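Local structure of putative exonuclease (Eubacterium rectale, 3L0A) at residues F164-Q178 against I207-V221. The protein is probably a hydrolase of the PDDEXK nuclease clan and binds a zinc ion. Sequence-based numbering, arbitrary orientation.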
loop_
_atom_site.group_PDB
_atom_site.type_symbol
_atom_site.label_atom_id
_atom_site.label_comp_id
_atom_site.label_asym_id
_atom_site.label_seq_id
_atom_site.Cartn_x
_atom_site.Cartn_y
_atom_site.Cartn_z
ATOM N N PHE A 164 -10.153 6.392 -15.780
ATOM C CA PHE A 164 -11.015 5.432 -15.058
ATOM C C PHE A 164 -12.186 4.887 -15.855
ATOM O O PHE A 164 -12.593 3.731 -15.658
ATOM C CB PHE A 164 -11.464 6.001 -13.700
ATOM C CG PHE A 164 -12.715 6.850 -13.748
ATOM C CD1 PHE A 164 -13.973 6.280 -13.604
ATOM C CD2 PHE A 164 -12.636 8.227 -13.913
ATOM C CE1 PHE A 164 -15.115 7.081 -13.642
ATOM C CE2 PHE A 164 -13.795 9.011 -13.948
ATOM C CZ PHE A 164 -15.023 8.431 -13.795
ATOM N N VAL A 165 -12.734 5.709 -16.755
ATOM C CA VAL A 165 -13.908 5.306 -17.574
ATOM C C VAL A 165 -13.578 4.148 -18.468
ATOM O O VAL A 165 -14.269 3.127 -18.491
ATOM C CB VAL A 165 -14.402 6.437 -18.480
ATOM C CG1 VAL A 165 -15.652 5.994 -19.259
ATOM C CG2 VAL A 165 -14.674 7.676 -17.661
ATOM N N ARG A 166 -12.523 4.296 -19.252
ATOM C CA ARG A 166 -12.119 3.186 -20.108
ATOM C C ARG A 166 -11.545 2.033 -19.294
ATOM O O ARG A 166 -11.765 0.864 -19.638
ATOM C CB ARG A 166 -11.118 3.659 -21.154
ATOM C CG ARG A 166 -11.776 4.427 -22.278
ATOM C CD ARG A 166 -10.763 4.807 -23.324
ATOM N NE ARG A 166 -9.930 5.887 -22.867
ATOM C CZ ARG A 166 -9.061 6.537 -23.627
ATOM N NH1 ARG A 166 -8.904 6.220 -24.905
ATOM N NH2 ARG A 166 -8.355 7.527 -23.104
ATOM N N TYR A 167 -10.822 2.333 -18.219
ATOM C CA TYR A 167 -10.185 1.241 -17.429
ATOM C C TYR A 167 -11.200 0.304 -16.785
ATOM O O TYR A 167 -10.993 -0.904 -16.756
ATOM C CB TYR A 167 -9.211 1.801 -16.362
ATOM C CG TYR A 167 -8.413 0.754 -15.519
ATOM C CD1 TYR A 167 -8.945 0.239 -14.364
ATOM C CD2 TYR A 167 -7.133 0.350 -15.880
ATOM C CE1 TYR A 167 -8.280 -0.643 -13.603
ATOM C CE2 TYR A 167 -6.402 -0.541 -15.075
ATOM C CZ TYR A 167 -6.999 -1.040 -13.937
ATOM O OH TYR A 167 -6.390 -1.977 -13.107
ATOM N N TRP A 168 -12.300 0.851 -16.266
ATOM C CA TRP A 168 -13.287 0.032 -15.565
ATOM C C TRP A 168 -14.485 -0.322 -16.442
ATOM O O TRP A 168 -15.482 -0.877 -15.963
ATOM C CB TRP A 168 -13.760 0.736 -14.289
ATOM C CG TRP A 168 -12.741 0.750 -13.191
ATOM C CD1 TRP A 168 -12.060 1.838 -12.720
ATOM C CD2 TRP A 168 -12.311 -0.368 -12.409
ATOM N NE1 TRP A 168 -11.230 1.474 -11.712
ATOM C CE2 TRP A 168 -11.349 0.116 -11.501
ATOM C CE3 TRP A 168 -12.643 -1.735 -12.400
ATOM C CZ2 TRP A 168 -10.702 -0.717 -10.563
ATOM C CZ3 TRP A 168 -11.977 -2.594 -11.470
ATOM C CH2 TRP A 168 -11.028 -2.069 -10.569
ATOM N N GLY A 169 -14.397 -0.010 -17.726
ATOM C CA GLY A 169 -15.460 -0.392 -18.653
ATOM C C GLY A 169 -16.765 0.381 -18.469
ATOM O O GLY A 169 -17.826 -0.137 -18.763
ATOM N N TYR A 170 -16.717 1.604 -17.964
ATOM C CA TYR A 170 -17.939 2.413 -17.915
ATOM C C TYR A 170 -18.289 2.925 -19.295
ATOM O O TYR A 170 -19.399 3.446 -19.522
ATOM C CB TYR A 170 -17.841 3.553 -16.895
ATOM C CG TYR A 170 -17.575 3.028 -15.481
ATOM C CD1 TYR A 170 -18.262 1.915 -14.972
ATOM C CD2 TYR A 170 -16.640 3.651 -14.649
ATOM C CE1 TYR A 170 -17.975 1.414 -13.650
ATOM C CE2 TYR A 170 -16.375 3.172 -13.373
ATOM C CZ TYR A 170 -17.053 2.062 -12.879
ATOM O OH TYR A 170 -16.786 1.651 -11.610
ATOM N N ASP A 171 -17.358 2.770 -20.235
ATOM C CA ASP A 171 -17.709 3.003 -21.621
ATOM C C ASP A 171 -18.715 1.936 -22.061
ATOM O O ASP A 171 -19.647 2.270 -22.752
ATOM C CB ASP A 171 -16.480 3.134 -22.548
ATOM C CG ASP A 171 -15.511 1.989 -22.434
ATOM O OD1 ASP A 171 -15.634 1.165 -21.487
ATOM O OD2 ASP A 171 -14.607 1.936 -23.298
ATOM N N ILE A 172 -18.574 0.690 -21.602
ATOM C CA ILE A 172 -19.555 -0.395 -21.908
ATOM C C ILE A 172 -20.936 -0.030 -21.334
ATOM O O ILE A 172 -21.939 -0.004 -22.038
ATOM C CB ILE A 172 -19.148 -1.786 -21.336
ATOM C CG1 ILE A 172 -17.677 -2.201 -21.669
ATOM C CG2 ILE A 172 -20.116 -2.867 -21.796
ATOM C CD1 ILE A 172 -17.427 -2.724 -23.081
ATOM N N GLN A 173 -20.990 0.293 -20.056
ATOM C CA GLN A 173 -22.270 0.657 -19.454
ATOM C C GLN A 173 -22.998 1.775 -20.215
ATOM O O GLN A 173 -24.198 1.676 -20.496
ATOM C CB GLN A 173 -22.073 1.078 -17.995
ATOM C CG GLN A 173 -23.382 1.372 -17.244
ATOM C CD GLN A 173 -23.113 1.786 -15.821
ATOM O OE1 GLN A 173 -22.195 2.544 -15.587
ATOM N NE2 GLN A 173 -23.895 1.276 -14.859
ATOM N N GLY A 174 -22.274 2.846 -20.521
ATOM C CA GLY A 174 -22.860 3.953 -21.233
ATOM C C GLY A 174 -23.430 3.561 -22.588
ATOM O O GLY A 174 -24.552 3.936 -22.904
ATOM N N ALA A 175 -22.656 2.777 -23.351
ATOM C CA ALA A 175 -23.032 2.326 -24.696
ATOM C C ALA A 175 -24.324 1.544 -24.733
ATOM O O ALA A 175 -25.175 1.801 -25.617
ATOM C CB ALA A 175 -21.938 1.530 -25.333
ATOM N N VAL A 176 -24.483 0.628 -23.780
ATOM C CA VAL A 176 -25.646 -0.260 -23.728
ATOM C C VAL A 176 -26.840 0.530 -23.261
ATOM O O VAL A 176 -27.879 0.565 -23.931
ATOM C CB VAL A 176 -25.416 -1.441 -22.774
ATOM C CG1 VAL A 176 -26.727 -2.165 -22.473
ATOM C CG2 VAL A 176 -24.405 -2.388 -23.371
ATOM N N TYR A 177 -26.666 1.243 -22.157
ATOM C CA TYR A 177 -27.724 2.110 -21.629
ATOM C C TYR A 177 -28.304 3.009 -22.740
ATOM O O TYR A 177 -29.501 3.005 -22.952
ATOM C CB TYR A 177 -27.194 2.970 -20.471
ATOM C CG TYR A 177 -27.092 2.280 -19.102
ATOM C CD1 TYR A 177 -26.788 0.928 -18.979
ATOM C CD2 TYR A 177 -27.253 3.004 -17.936
ATOM C CE1 TYR A 177 -26.708 0.319 -17.751
ATOM C CE2 TYR A 177 -27.176 2.395 -16.697
ATOM C CZ TYR A 177 -26.886 1.041 -16.612
ATOM O OH TYR A 177 -26.768 0.435 -15.375
ATOM N N GLN A 178 -27.432 3.722 -23.464
ATOM C CA GLN A 178 -27.807 4.581 -24.596
ATOM C C GLN A 178 -28.642 3.870 -25.666
ATOM O O GLN A 178 -29.700 4.382 -26.121
ATOM C CB GLN A 178 -26.534 5.141 -25.258
ATOM C CG GLN A 178 -26.754 6.228 -26.350
ATOM C CD GLN A 178 -25.439 6.774 -26.919
ATOM O OE1 GLN A 178 -24.640 6.026 -27.486
ATOM N NE2 GLN A 178 -25.210 8.090 -26.755
ATOM N N ILE A 207 -18.875 14.049 -15.803
ATOM C CA ILE A 207 -18.012 13.646 -16.915
ATOM C C ILE A 207 -18.843 13.116 -18.095
ATOM O O ILE A 207 -19.486 12.072 -17.976
ATOM C CB ILE A 207 -17.043 12.567 -16.491
ATOM C CG1 ILE A 207 -16.263 13.011 -15.257
ATOM C CG2 ILE A 207 -16.064 12.200 -17.646
ATOM C CD1 ILE A 207 -16.161 11.998 -14.190
ATOM N N HIS A 208 -18.805 13.820 -19.227
ATOM C CA HIS A 208 -19.430 13.349 -20.480
ATOM C C HIS A 208 -18.526 12.318 -21.173
ATOM O O HIS A 208 -17.368 12.614 -21.523
ATOM C CB HIS A 208 -19.661 14.519 -21.387
ATOM C CG HIS A 208 -20.422 14.196 -22.637
ATOM N ND1 HIS A 208 -20.603 15.118 -23.649
ATOM C CD2 HIS A 208 -21.011 13.049 -23.057
ATOM C CE1 HIS A 208 -21.261 14.540 -24.641
ATOM N NE2 HIS A 208 -21.499 13.279 -24.314
ATOM N N VAL A 209 -19.054 11.107 -21.341
ATOM C CA VAL A 209 -18.375 10.028 -22.079
ATOM C C VAL A 209 -18.911 10.077 -23.512
ATOM O O VAL A 209 -20.059 9.743 -23.750
ATOM C CB VAL A 209 -18.670 8.646 -21.443
ATOM C CG1 VAL A 209 -17.870 7.545 -22.133
ATOM C CG2 VAL A 209 -18.399 8.657 -19.926
ATOM N N THR A 210 -18.108 10.565 -24.453
ATOM C CA THR A 210 -18.583 10.908 -25.761
ATOM C C THR A 210 -18.897 9.700 -26.651
ATOM O O THR A 210 -18.459 8.604 -26.405
ATOM C CB THR A 210 -17.620 11.909 -26.439
ATOM O OG1 THR A 210 -16.278 11.476 -26.266
ATOM C CG2 THR A 210 -17.747 13.294 -25.798
ATOM N N ASP A 211 -19.716 9.924 -27.676
ATOM C CA ASP A 211 -20.278 8.818 -28.458
ATOM C C ASP A 211 -19.232 8.028 -29.255
ATOM O O ASP A 211 -19.472 6.876 -29.563
ATOM C CB ASP A 211 -21.409 9.298 -29.378
ATOM C CG ASP A 211 -22.634 9.873 -28.606
ATOM O OD1 ASP A 211 -22.762 9.642 -27.396
ATOM O OD2 ASP A 211 -23.487 10.557 -29.228
ATOM N N ASN A 212 -18.081 8.621 -29.579
ATOM C CA ASN A 212 -16.947 7.838 -30.180
ATOM C C ASN A 212 -16.417 6.700 -29.329
ATOM O O ASN A 212 -16.010 5.681 -29.853
ATOM C CB ASN A 212 -15.744 8.724 -30.599
ATOM C CG ASN A 212 -15.157 9.592 -29.437
ATOM O OD1 ASN A 212 -15.885 10.144 -28.594
ATOM N ND2 ASN A 212 -13.838 9.766 -29.458
ATOM N N TYR A 213 -16.393 6.916 -28.021
ATOM C CA TYR A 213 -15.949 5.916 -27.050
ATOM C C TYR A 213 -17.062 4.879 -26.811
ATOM O O TYR A 213 -16.786 3.662 -26.734
ATOM C CB TYR A 213 -15.525 6.599 -25.736
ATOM C CG TYR A 213 -14.294 7.473 -25.896
ATOM C CD1 TYR A 213 -13.061 6.915 -26.266
ATOM C CD2 TYR A 213 -14.357 8.858 -25.702
ATOM C CE1 TYR A 213 -11.916 7.709 -26.430
ATOM C CE2 TYR A 213 -13.221 9.663 -25.869
ATOM C CZ TYR A 213 -11.997 9.078 -26.238
ATOM O OH TYR A 213 -10.864 9.872 -26.406
ATOM N N LEU A 214 -18.322 5.352 -26.756
ATOM C CA LEU A 214 -19.459 4.463 -26.596
ATOM C C LEU A 214 -19.522 3.534 -27.796
ATOM O O LEU A 214 -19.727 2.340 -27.620
ATOM C CB LEU A 214 -20.775 5.237 -26.479
ATOM C CG LEU A 214 -20.902 6.240 -25.328
ATOM C CD1 LEU A 214 -22.353 6.721 -25.156
ATOM C CD2 LEU A 214 -20.365 5.685 -24.029
ATOM N N GLN A 215 -19.326 4.080 -29.001
ATOM C CA GLN A 215 -19.341 3.286 -30.243
ATOM C C GLN A 215 -18.277 2.211 -30.270
ATOM O O GLN A 215 -18.573 1.096 -30.687
ATOM C CB GLN A 215 -19.208 4.168 -31.508
ATOM N N GLU A 216 -17.045 2.535 -29.870
ATOM C CA GLU A 216 -15.961 1.526 -29.873
ATOM C C GLU A 216 -16.228 0.396 -28.873
ATOM O O GLU A 216 -15.846 -0.751 -29.115
ATOM C CB GLU A 216 -14.554 2.146 -29.654
ATOM C CG GLU A 216 -13.931 2.778 -30.956
ATOM N N ALA A 217 -16.885 0.717 -27.757
ATOM C CA ALA A 217 -17.179 -0.278 -26.712
ATOM C C ALA A 217 -18.378 -1.159 -27.064
ATOM O O ALA A 217 -18.396 -2.335 -26.695
ATOM C CB ALA A 217 -17.414 0.397 -25.370
ATOM N N LEU A 218 -19.387 -0.588 -27.747
ATOM C CA LEU A 218 -20.567 -1.362 -28.162
ATOM C C LEU A 218 -20.130 -2.368 -29.205
ATOM O O LEU A 218 -20.708 -3.448 -29.303
ATOM C CB LEU A 218 -21.677 -0.455 -28.701
ATOM C CG LEU A 218 -23.070 -1.065 -28.931
ATOM C CD1 LEU A 218 -23.729 -1.433 -27.602
ATOM C CD2 LEU A 218 -23.966 -0.106 -29.743
ATOM N N HIS A 219 -19.094 -2.001 -29.960
ATOM C CA HIS A 219 -18.458 -2.895 -30.931
ATOM C C HIS A 219 -17.811 -4.095 -30.236
ATOM O O HIS A 219 -18.110 -5.230 -30.570
ATOM C CB HIS A 219 -17.430 -2.149 -31.800
ATOM C CG HIS A 219 -16.756 -3.021 -32.811
ATOM N ND1 HIS A 219 -17.352 -3.384 -34.003
ATOM C CD2 HIS A 219 -15.546 -3.632 -32.795
ATOM C CE1 HIS A 219 -16.537 -4.175 -34.677
ATOM N NE2 HIS A 219 -15.432 -4.339 -33.969
HETATM N N MSE A 220 -16.948 -3.841 -29.263
HETATM C CA MSE A 220 -16.349 -4.916 -28.467
HETATM C C MSE A 220 -17.382 -5.863 -27.843
HETATM O O MSE A 220 -17.169 -7.075 -27.789
HETATM C CB MSE A 220 -15.449 -4.334 -27.362
HETATM C CG MSE A 220 -14.032 -3.900 -27.852
HETATM SE SE MSE A 220 -13.103 -5.302 -28.897
HETATM C CE MSE A 220 -12.722 -6.556 -27.408
ATOM N N VAL A 221 -18.495 -5.307 -27.371
ATOM C CA VAL A 221 -19.604 -6.111 -26.850
ATOM C C VAL A 221 -20.091 -7.071 -27.916
ATOM O O VAL A 221 -20.205 -8.276 -27.661
ATOM C CB VAL A 221 -20.779 -5.236 -26.369
ATOM C CG1 VAL A 221 -21.958 -6.101 -25.983
ATOM C CG2 VAL A 221 -20.338 -4.389 -25.202
HETATM O O HOH W 1 -14.560 2.923 -25.582
#
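Helices 170-178 and 211-221 of this PDDEXK-like domain pack at right angles, their axes 8.1 Å apart at closest approach, with A175 and L214 nearest in the backbone, CA to CA 4.6 Å. L214 is a knob in a hole formed by D171, G174, A175 and Q178. Its CG stands anti to the carbonyl carbon (chi1 -59°), and the two methyls part from there, CD2 lying against the backbone of D171 and A175 and CD1 against the amide of Q178. The small side chain of A175 is consistent with so close a crossing: its CB lies 3.3 Å from L214 O and also touches L218 CB. Farther along, I172 spreads over A217 and V221, with CG2 3.7 Å from V221 CG2. Before the crossing, a Schellman motif with G169 as C-prime residue ends the short helix 164-167, whose V165 meets V209 of strand 204-209 tip to tip, while I207 CD1 abuts the edge of the F164 ring. I207 also belongs to a ladder that carries the sheet into a second subunit. Q178 NE2 gives a nearly straight bond (165°) to D211 OD1, approaching from above the carboxylate plane, and also bonds L189 O; a leucine here would probably leave both acceptors without this donor. One water bridges the helices, donating to D171 OD2 and to the backbone Y213 O, its oxygen 2.6 Å from Y213 O.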